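Local coordinates for protein extracellular ligand-binding receptor (Verminephrobacter eiseniae, PDB 4M88) that probably binds amino acids outside the cell as the solute-binding component of an ABC transporter, at residues V178-G181 and A185-A188; A145-D150 and R192-L197; A217-K220 and P226-V229. All blocks are in the same frame, centred on the assembly; numbering follows the deposited sequence.

Interaction 1. Residues V178-G181 and A185-A188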
loop_
_atom_site.group_PDB
_atom_site.type_symbol
_atom_site.label_atom_id
_atom_site.label_comp_id
_atom_site.label_asym_id
_atom_site.label_seq_id
_atom_site.Cartn_x
_atom_site.Cartn_y
_atom_site.Cartn_z
ATOM N N VAL A 178 2.452 -17.216 -14.068
ATOM C CA VAL A 178 1.313 -18.118 -13.936
ATOM C C VAL A 178 0.126 -17.368 -13.357
ATOM O O VAL A 178 0.192 -16.851 -12.248
ATOM C CB VAL A 178 1.660 -19.309 -13.045
ATOM C CG1 VAL A 178 0.453 -20.201 -12.862
ATOM C CG2 VAL A 178 2.810 -20.104 -13.666
ATOM N N LYS A 179 -0.956 -17.290 -14.123
ATOM C CA LYS A 179 -2.141 -16.561 -13.694
ATOM C C LYS A 179 -3.032 -17.503 -12.895
ATOM O O LYS A 179 -3.065 -18.707 -13.159
ATOM C CB LYS A 179 -2.893 -16.042 -14.924
ATOM C CG LYS A 179 -3.952 -15.000 -14.629
ATOM C CD LYS A 179 -4.494 -14.371 -15.909
ATOM C CE LYS A 179 -5.094 -15.413 -16.837
ATOM N NZ LYS A 179 -5.839 -14.783 -17.979
ATOM N N SER A 180 -3.769 -16.965 -11.929
ATOM C CA SER A 180 -4.675 -17.795 -11.133
ATOM C C SER A 180 -5.912 -17.027 -10.692
ATOM O O SER A 180 -5.849 -15.820 -10.437
ATOM C CB SER A 180 -3.962 -18.339 -9.890
ATOM O OG SER A 180 -4.828 -19.198 -9.160
ATOM N N GLY A 181 -7.034 -17.735 -10.601
ATOM C CA GLY A 181 -8.210 -17.202 -9.945
ATOM C C GLY A 181 -7.948 -17.182 -8.454
ATOM O O GLY A 181 -7.006 -17.803 -7.978
ATOM N N ALA A 185 -8.975 -23.837 -5.010
ATOM C CA ALA A 185 -8.758 -24.852 -6.045
ATOM C C ALA A 185 -7.898 -24.308 -7.186
ATOM O O ALA A 185 -7.019 -25.004 -7.707
ATOM C CB ALA A 185 -10.076 -25.349 -6.579
ATOM N N ALA A 186 -8.165 -23.073 -7.600
ATOM C CA ALA A 186 -7.363 -22.465 -8.665
ATOM C C ALA A 186 -5.914 -22.281 -8.228
ATOM O O ALA A 186 -4.974 -22.520 -9.000
ATOM C CB ALA A 186 -7.973 -21.129 -9.117
ATOM N N LEU A 187 -5.729 -21.828 -6.990
ATOM C CA LEU A 187 -4.391 -21.604 -6.468
ATOM C C LEU A 187 -3.579 -22.889 -6.314
ATOM O O LEU A 187 -2.367 -22.879 -6.536
ATOM C CB LEU A 187 -4.448 -20.850 -5.134
ATOM C CG LEU A 187 -4.605 -19.341 -5.296
ATOM C CD1 LEU A 187 -4.871 -18.684 -3.962
ATOM C CD2 LEU A 187 -3.363 -18.737 -5.962
ATOM N N ALA A 188 -4.232 -23.985 -5.931
ATOM C CA ALA A 188 -3.527 -25.258 -5.774
ATOM C C ALA A 188 -2.992 -25.714 -7.127
ATOM O O ALA A 188 -1.872 -26.234 -7.239
ATOM C CB ALA A 188 -4.440 -26.304 -5.179
#
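Ser-180 and Gly-181 meet Ala-186 and Leu-187 where an edge strand of a sandwiched alpha/beta lobe turns into the helix that follows it, a tight beta-to-alpha connection of the kind from which the lobes of leucine-binding-type periplasmic proteins are built. The polar part of the contact is local to the strand end. Ser-180 OG donates to Gly-181 O over 2.8 Å, arriving in the carbonyl plane on a lone pair, with a C=O to donor angle of 133°. With OG anti to the backbone N (chi1 -177°), the hydroxyl faces the helix while keeping this bond, so it comes to 3.3 Å from Ala-186 O as a plain contact. Backbone bonds from Ser-180 to Tyr-148 and Asp-150 hold the strand end in the sheet, and Asp-183 OD1 accepts from Ala-186 N at the start of the helix.

The rest is packing. The methyl of Ala-186 rests against this bonded pair of oxygens, its CB 3.6 Å from Gly-181 O and 3.7 Å from Ser-180 OG. Leu-187 leans in from the next position along the helix; beyond the contact its side chain also touches Leu-147 and, on helix 208-220, Phe-210 and Ala-213. Replacing Ser-180 by an alanine would probably leave Gly-181 O without its in-plane donor and open a small gap beside the methyl of Ala-186. Of the leucine's two methyls it is CD2 that meets the serine: Leu-187 CD2 lies 3.5 Å from Ser-180 OG and 4.0 Å from Ser-180 CB.

Interaction 2. Residues A145-D150 and R192-L197; sequences ATLYQD and RQIAAL
Flat groups play no part where Leu-147 and Ala-145 meet Ile-194 and Leu-197: no ring, amide or guanidinium presents a face or an edge, and the contact is wholly aliphatic. Its centre is the meeting of Leu-147 with Ile-194, whose side chains cross at about a right angle. The delta methyl of the isoleucine does the touching, and Ile-194 CD1 lies 3.6 Å from Leu-147 CB and 3.9 Å from Leu-147 CD1. Ile-194 has CG1 anti to its carbonyl carbon (chi1 -70°) and an extended chi2 of 170°, which carries CD1 out from the helix to the base of the leucine. The other branch serves a different neighbour, Ile-194 CG2 standing 4.2 Å from Ala-145 CB. One branched residue thus spans two positions of the strand that lie on the same side of it.

Three residues on from Ile-194, Leu-197 adds a looser touch, its CD1 4.3 Å from Ala-145 CB. The chain is held there by the Leu-197 N to Ile-194 O bond, while Leu-197 O accepts from Lys-143 NZ. Val-178 and Val-202, on the strands flanking 143-149, also touch Ile-194, so the isoleucine rests across three neighbouring strands. This is helix-on-sheet packing of an alpha/beta sandwich, as in the lobes of type I periplasmic binding proteins.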
loop_
_atom_site.group_PDB
_atom_site.type_symbol
_atom_site.label_atom_id
_atom_site.label_comp_id
_atom_site.label_asym_id
_atom_site.label_seq_id
_atom_site.Cartn_x
_atom_site.Cartn_y
_atom_site.Cartn_z
ATOM N N ALA A 145 9.728 -17.209 -11.343
ATOM C CA ALA A 145 8.323 -17.419 -11.666
ATOM C C ALA A 145 7.509 -16.331 -10.973
ATOM O O ALA A 145 7.904 -15.836 -9.920
ATOM C CB ALA A 145 7.863 -18.786 -11.197
ATOM N N THR A 146 6.378 -15.956 -11.560
ATOM C CA THR A 146 5.458 -15.019 -10.909
ATOM C C THR A 146 4.086 -15.669 -10.832
ATOM O O THR A 146 3.598 -16.199 -11.829
ATOM C CB THR A 146 5.315 -13.706 -11.686
ATOM O OG1 THR A 146 6.601 -13.098 -11.854
ATOM C CG2 THR A 146 4.374 -12.737 -10.948
ATOM N N LEU A 147 3.485 -15.650 -9.646
ATOM C CA LEU A 147 2.098 -16.090 -9.466
ATOM C C LEU A 147 1.252 -14.839 -9.321
ATOM O O LEU A 147 1.504 -14.043 -8.421
ATOM C CB LEU A 147 1.978 -16.933 -8.203
ATOM C CG LEU A 147 0.561 -17.340 -7.775
ATOM C CD1 LEU A 147 -0.082 -18.218 -8.851
ATOM C CD2 LEU A 147 0.586 -18.086 -6.443
ATOM N N TYR A 148 0.266 -14.625 -10.197
ATOM C CA TYR A 148 -0.509 -13.382 -10.090
ATOM C C TYR A 148 -2.005 -13.608 -10.259
ATOM O O TYR A 148 -2.427 -14.513 -10.966
ATOM C CB TYR A 148 0.006 -12.312 -11.069
ATOM C CG TYR A 148 -0.282 -12.603 -12.521
ATOM C CD1 TYR A 148 -1.318 -11.951 -13.180
ATOM C CD2 TYR A 148 0.478 -13.522 -13.230
ATOM C CE1 TYR A 148 -1.598 -12.206 -14.500
ATOM C CE2 TYR A 148 0.206 -13.786 -14.566
ATOM C CZ TYR A 148 -0.835 -13.111 -15.188
ATOM O OH TYR A 148 -1.132 -13.347 -16.508
ATOM N N GLN A 149 -2.810 -12.798 -9.584
ATOM C CA GLN A 149 -4.255 -12.991 -9.678
ATOM C C GLN A 149 -4.763 -12.379 -10.974
ATOM O O GLN A 149 -4.292 -11.320 -11.395
ATOM C CB GLN A 149 -4.998 -12.383 -8.490
ATOM C CG GLN A 149 -6.505 -12.709 -8.502
ATOM C CD GLN A 149 -7.267 -12.096 -7.346
ATOM O OE1 GLN A 149 -6.733 -11.929 -6.254
ATOM N NE2 GLN A 149 -8.526 -11.755 -7.586
ATOM N N ASP A 150 -5.733 -13.057 -11.584
ATOM C CA ASP A 150 -6.351 -12.624 -12.831
ATOM C C ASP A 150 -7.286 -11.446 -12.575
ATOM O O ASP A 150 -8.509 -11.600 -12.479
ATOM C CB ASP A 150 -7.101 -13.793 -13.474
ATOM C CG ASP A 150 -7.623 -13.466 -14.857
ATOM O OD1 ASP A 150 -7.259 -12.400 -15.399
ATOM O OD2 ASP A 150 -8.389 -14.284 -15.403
ATOM N N ARG A 192 0.966 -26.051 -8.292
ATOM C CA ARG A 192 1.500 -27.269 -8.909
ATOM C C ARG A 192 2.243 -26.951 -10.201
ATOM O O ARG A 192 3.291 -27.545 -10.477
ATOM C CB ARG A 192 0.396 -28.297 -9.176
ATOM C CG ARG A 192 0.191 -29.292 -8.045
ATOM C CD ARG A 192 -0.673 -30.483 -8.475
ATOM N NE ARG A 192 -0.679 -30.689 -9.924
ATOM C CZ ARG A 192 -1.143 -31.785 -10.527
ATOM N NH1 ARG A 192 -1.625 -32.792 -9.808
ATOM N NH2 ARG A 192 -1.115 -31.880 -11.852
ATOM N N GLN A 193 1.704 -26.028 -10.999
ATOM C CA GLN A 193 2.388 -25.600 -12.223
ATOM C C GLN A 193 3.720 -24.940 -11.892
ATOM O O GLN A 193 4.741 -25.246 -12.505
ATOM C CB GLN A 193 1.516 -24.638 -13.038
ATOM C CG GLN A 193 2.263 -23.900 -14.169
ATOM C CD GLN A 193 2.380 -24.704 -15.467
ATOM O OE1 GLN A 193 1.969 -25.861 -15.536
ATOM N NE2 GLN A 193 2.947 -24.083 -16.500
ATOM N N ILE A 194 3.709 -24.040 -10.912
ATOM C CA ILE A 194 4.936 -23.343 -10.522
ATOM C C ILE A 194 5.975 -24.323 -9.989
ATOM O O ILE A 194 7.165 -24.209 -10.284
ATOM C CB ILE A 194 4.642 -22.218 -9.521
ATOM C CG1 ILE A 194 3.902 -21.094 -10.251
ATOM C CG2 ILE A 194 5.938 -21.691 -8.868
ATOM C CD1 ILE A 194 3.347 -20.032 -9.362
ATOM N N ALA A 195 5.519 -25.317 -9.240
ATOM C CA ALA A 195 6.419 -26.321 -8.681
ATOM C C ALA A 195 7.157 -27.100 -9.761
ATOM O O ALA A 195 8.240 -27.633 -9.521
ATOM C CB ALA A 195 5.654 -27.269 -7.777
ATOM N N ALA A 196 6.567 -27.169 -10.948
ATOM C CA ALA A 196 7.145 -27.935 -12.043
ATOM C C ALA A 196 8.181 -27.156 -12.860
ATOM O O ALA A 196 8.812 -27.726 -13.747
ATOM C CB ALA A 196 6.045 -28.458 -12.951
ATOM N N LEU A 197 8.367 -25.874 -12.554
ATOM C CA LEU A 197 9.166 -24.983 -13.408
ATOM C C LEU A 197 10.668 -24.940 -13.128
ATOM O O LEU A 197 11.442 -24.517 -13.984
ATOM C CB LEU A 197 8.614 -23.559 -13.348
ATOM C CG LEU A 197 7.170 -23.435 -13.815
ATOM C CD1 LEU A 197 6.732 -21.984 -13.856
ATOM C CD2 LEU A 197 7.041 -24.072 -15.169
#

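Interaction 3. Residues A217-K220 and P226-V229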
loop_
_atom_site.group_PDB
_atom_site.type_symbol
_atom_site.label_atom_id
_atom_site.label_comp_id
_atom_site.label_asym_id
_atom_site.label_seq_id
_atom_site.Cartn_x
_atom_site.Cartn_y
_atom_site.Cartn_z
ATOM N N ALA A 217 -0.398 -21.910 -0.654
ATOM C CA ALA A 217 -0.525 -22.888 -1.727
ATOM C C ALA A 217 0.843 -23.309 -2.255
ATOM O O ALA A 217 1.081 -24.498 -2.517
ATOM C CB ALA A 217 -1.382 -22.333 -2.849
ATOM N N LEU A 218 1.734 -22.337 -2.427
ATOM C CA LEU A 218 3.092 -22.635 -2.869
ATOM C C LEU A 218 3.831 -23.537 -1.866
ATOM O O LEU A 218 4.423 -24.540 -2.262
ATOM C CB LEU A 218 3.874 -21.347 -3.154
ATOM C CG LEU A 218 3.451 -20.564 -4.399
ATOM C CD1 LEU A 218 4.057 -19.165 -4.391
ATOM C CD2 LEU A 218 3.840 -21.310 -5.691
ATOM N N ARG A 219 3.783 -23.200 -0.578
ATOM C CA ARG A 219 4.437 -24.022 0.441
ATOM C C ARG A 219 3.865 -25.442 0.455
ATOM O O ARG A 219 4.607 -26.422 0.553
ATOM C CB ARG A 219 4.315 -23.395 1.840
ATOM C CG ARG A 219 5.088 -22.108 2.048
ATOM C CD ARG A 219 6.474 -22.148 1.449
ATOM N NE ARG A 219 7.295 -21.043 1.942
ATOM C CZ ARG A 219 8.383 -20.575 1.327
ATOM N NH1 ARG A 219 8.797 -21.103 0.174
ATOM N NH2 ARG A 219 9.066 -19.575 1.871
ATOM N N LYS A 220 2.545 -25.552 0.328
ATOM C CA LYS A 220 1.896 -26.864 0.275
ATOM C C LYS A 220 2.278 -27.666 -0.972
ATOM O O LYS A 220 2.242 -28.896 -0.959
ATOM C CB LYS A 220 0.379 -26.720 0.349
ATOM C CG LYS A 220 -0.129 -26.596 1.764
ATOM C CD LYS A 220 -1.644 -26.665 1.818
ATOM C CE LYS A 220 -2.119 -27.057 3.208
ATOM N NZ LYS A 220 -3.572 -26.759 3.381
ATOM N N PRO A 226 12.780 -19.130 -2.155
ATOM C CA PRO A 226 12.388 -17.793 -1.687
ATOM C C PRO A 226 11.162 -17.289 -2.430
ATOM O O PRO A 226 11.060 -17.471 -3.649
ATOM C CB PRO A 226 13.604 -16.931 -2.057
ATOM C CG PRO A 226 14.747 -17.882 -1.960
ATOM C CD PRO A 226 14.217 -19.183 -2.498
ATOM N N LEU A 227 10.241 -16.672 -1.694
ATOM C CA LEU A 227 9.053 -16.075 -2.280
ATOM C C LEU A 227 9.173 -14.582 -2.026
ATOM O O LEU A 227 9.716 -14.162 -0.993
ATOM C CB LEU A 227 7.797 -16.624 -1.601
ATOM C CG LEU A 227 7.684 -18.143 -1.483
ATOM C CD1 LEU A 227 6.374 -18.505 -0.758
ATOM C CD2 LEU A 227 7.738 -18.818 -2.850
ATOM N N PHE A 228 8.720 -13.773 -2.972
ATOM C CA PHE A 228 8.814 -12.327 -2.819
ATOM C C PHE A 228 7.431 -11.728 -2.987
ATOM O O PHE A 228 6.665 -12.141 -3.863
ATOM C CB PHE A 228 9.748 -11.716 -3.864
ATOM C CG PHE A 228 11.065 -12.425 -3.989
ATOM C CD1 PHE A 228 12.030 -12.295 -3.007
ATOM C CD2 PHE A 228 11.337 -13.212 -5.099
ATOM C CE1 PHE A 228 13.252 -12.952 -3.125
ATOM C CE2 PHE A 228 12.552 -13.871 -5.224
ATOM C CZ PHE A 228 13.505 -13.739 -4.234
ATOM N N VAL A 229 7.104 -10.764 -2.139
ATOM C CA VAL A 229 5.802 -10.121 -2.223
ATOM C C VAL A 229 5.971 -8.624 -2.092
ATOM O O VAL A 229 6.979 -8.152 -1.563
ATOM C CB VAL A 229 4.837 -10.617 -1.121
ATOM C CG1 VAL A 229 4.665 -12.122 -1.198
ATOM C CG2 VAL A 229 5.337 -10.203 0.254
#
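Leu-218 opens the contact, sending CD1 to within 4.0 Å of Leu-227 CD2 as the two leucines slide past each other in opposite directions. Both are buried, and Val-202 and Val-204 of the neighbouring strand flank Leu-218 on the sheet. The helix and strand that meet here are the second and third elements of a beta-alpha-beta unit, strand 201-205, helix 208-220, strand 227-229, whose two strands lie parallel and side by side in the sheet, a recurrent unit of this kind of alpha/beta lobe.

One residue further on, Arg-219 reaches the same leucine with its flat end. Leu-227 CD1 stands 3.5 Å above the guanidinium plane of Arg-219, over its centre, and Leu-227 CG comes within 3.6 Å of Arg-219 NH1. A bend at chi2 (-42°) lets the arginine fold over from the helix and present a face to this methyl. Its polar edge is used too: NE donates to Gly-246 O, which with the NH1 bonds to Val-223 O and Gln-225 O, in the turn leading into the strand, is likely to fix how the flat group is turned.

How the interactions relate
All three contacts lie within one lobe and reach the same mixed sheet, on the same side of the chain's centre. Interactions 1 and 2 share helix 184-195 and use the neighbouring strands 174-180 and 143-149, with centres about 8 Å apart; along the chain, interaction 1 is nested inside the loop that interaction 2 closes. Interaction 3 follows in series on helix 208-220 and strand 227-229, its centre about 10 Å from that of interaction 2 and 13 Å from that of interaction 1. Ile-194 CG2 lies 3.8 Å from Leu-218 CD2, so that the two helices cover the sheet together, with interactions 2 and 3 joined through these side chains and interaction 1 at the edge strand.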